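Local coordinates for integron cassette protein Vpc_cass2 (PDB 3JRT) that is of unknown function but is a mostly helical product of a mobile integron gene cassette, seen as an assembly of two identical chains, at residues Ala45-Val48 against Leu49-Glu53. Numbering follows the deposited sequence. Where two conformers were deposited one is given.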
loop_
_atom_site.group_PDB
_atom_site.type_symbol
_atom_site.label_atom_id
_atom_site.label_comp_id
_atom_site.label_asym_id
_atom_site.label_seq_id
_atom_site.Cartn_x
_atom_site.Cartn_y
_atom_site.Cartn_z
ATOM N N ALA A 45 2.173 -7.288 6.124
ATOM C CA ALA A 45 0.866 -7.254 5.493
ATOM C C ALA A 45 0.017 -8.472 5.890
ATOM O O ALA A 45 -1.167 -8.344 6.191
ATOM C CB ALA A 45 1.022 -7.175 3.973
ATOM N N VAL A 46 0.639 -9.646 5.907
ATOM C CA VAL A 46 -0.030 -10.881 6.319
ATOM C C VAL A 46 -0.374 -10.842 7.805
ATOM O O VAL A 46 -1.494 -11.176 8.194
ATOM C CB VAL A 46 0.862 -12.125 6.008
ATOM C CG1 VAL A 46 0.322 -13.386 6.695
ATOM C CG2 VAL A 46 0.965 -12.329 4.514
ATOM N N THR A 47 0.590 -10.410 8.628
ATOM C CA THR A 47 0.394 -10.317 10.077
ATOM C C THR A 47 -0.744 -9.355 10.433
ATOM O O THR A 47 -1.626 -9.667 11.233
ATOM C CB THR A 47 1.678 -9.849 10.806
ATOM O OG1 THR A 47 2.718 -10.809 10.618
ATOM C CG2 THR A 47 1.413 -9.686 12.307
ATOM N N VAL A 48 -0.718 -8.172 9.846
ATOM C CA VAL A 48 -1.781 -7.207 10.099
ATOM C C VAL A 48 -3.159 -7.770 9.739
ATOM O O VAL A 48 -4.105 -7.653 10.505
ATOM C CB VAL A 48 -1.538 -5.919 9.312
ATOM C CG1 VAL A 48 -2.783 -5.040 9.343
ATOM C CG2 VAL A 48 -0.338 -5.165 9.912
ATOM N N LEU A 49 -3.250 -8.385 8.564
ATOM C CA LEU A 49 -4.505 -8.916 8.049
ATOM C C LEU A 49 -5.032 -9.983 8.996
ATOM O O LEU A 49 -6.173 -9.943 9.424
ATOM C CB LEU A 49 -4.293 -9.498 6.651
ATOM C CG LEU A 49 -5.550 -9.980 5.934
ATOM C CD1 LEU A 49 -6.679 -8.954 6.090
ATOM C CD2 LEU A 49 -5.245 -10.266 4.464
ATOM N N LYS A 50 -4.167 -10.913 9.358
ATOM C CA LYS A 50 -4.524 -11.927 10.334
ATOM C C LYS A 50 -4.903 -11.369 11.691
ATOM O O LYS A 50 -5.841 -11.866 12.312
ATOM C CB LYS A 50 -3.449 -13.007 10.413
ATOM C CG LYS A 50 -3.577 -13.955 9.217
ATOM C CD LYS A 50 -2.315 -14.739 8.929
ATOM C CE LYS A 50 -1.967 -15.654 10.048
ATOM N NZ LYS A 50 -0.969 -16.674 9.591
ATOM N N ASP A 51 -4.194 -10.339 12.149
ATOM C CA ASP A 51 -4.554 -9.685 13.407
ATOM C C ASP A 51 -6.007 -9.214 13.370
ATOM O O ASP A 51 -6.788 -9.519 14.270
ATOM C CB ASP A 51 -3.626 -8.506 13.712
ATOM C CG ASP A 51 -2.266 -8.951 14.205
ATOM O OD1 ASP A 51 -2.100 -10.168 14.440
ATOM O OD2 ASP A 51 -1.362 -8.090 14.355
ATOM N N TYR A 52 -6.372 -8.485 12.319
ATOM C CA TYR A 52 -7.727 -7.944 12.219
ATOM C C TYR A 52 -8.787 -9.019 11.990
ATOM O O TYR A 52 -9.889 -8.929 12.524
ATOM C CB TYR A 52 -7.817 -6.798 11.191
ATOM C CG TYR A 52 -7.263 -5.520 11.766
ATOM C CD1 TYR A 52 -5.922 -5.190 11.620
ATOM C CD2 TYR A 52 -8.072 -4.663 12.503
ATOM C CE1 TYR A 52 -5.412 -4.034 12.179
ATOM C CE2 TYR A 52 -7.570 -3.495 13.061
ATOM C CZ TYR A 52 -6.236 -3.189 12.897
ATOM O OH TYR A 52 -5.727 -2.040 13.455
ATOM N N GLU A 53 -8.446 -10.049 11.231
ATOM C CA GLU A 53 -9.355 -11.171 11.046
ATOM C C GLU A 53 -9.607 -11.891 12.364
ATOM O O GLU A 53 -10.589 -12.601 12.509
ATOM C CB GLU A 53 -8.831 -12.131 9.983
ATOM C CG GLU A 53 -9.088 -11.641 8.562
ATOM C CD GLU A 53 -10.574 -11.418 8.289
ATOM O OE1 GLU A 53 -11.356 -12.389 8.387
ATOM O OE2 GLU A 53 -10.962 -10.272 7.975
#
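Val48 and Tyr52, one helical turn apart, point the same way, and the CG1 methyl of Val48 lies 3.9 Å from ring atom CD1 of Tyr52. That methyl is the branch anti to the backbone N (chi1 168°), which sets it beside the carbonyl carbon and on the side of the following turn. The ring also turns an edge to the backbone: Val48 O lies in its plane, 3.3 Å from Tyr52 CD1. Main-chain i to i+4 bonds identify regular alpha helix beneath these side chains. Lys50 N reaches Val46 O at 2.9 Å with a nearly straight N-H...O angle of 173°. The bond from Leu49 N to Ala45 O is longer, 3.2 Å, and more bent at 156°. Val46, Val48, Leu49 and Tyr52 are buried and form the tightly packed part; Ala45, also buried, takes part through its carbonyl.

Lys50 marks the passage to the looser side: partly exposed itself, it starts alongside buried Val46, CD to CG1 3.7 Å, before its chain bends at chi3 and NZ goes on to a salt bridge with Asp166. Thr47 and Asp51, by contrast, are both partly exposed. In one of two modelled positions of Asp51, its OD2 lies 3.8 Å from Thr47 CG2, a methyl beside a carboxylate, while Thr47 OG1 turns back to hydrogen-bond Thr43 O.

In that same position Asp51 OD2 is hydrogen-bonded to Tyr52 OH of the second subunit, and the reciprocal bond ties Tyr52 to Asp51 of the second subunit, so the end of helix 27-53 contributes to the dimer interface, where Val48 also packs on Tyr52 of the second subunit. Within the chain, Ala45, Val48, Leu49 and Tyr52 rest against helix 64-91, and Val46 and Lys50 meet helix 157-163.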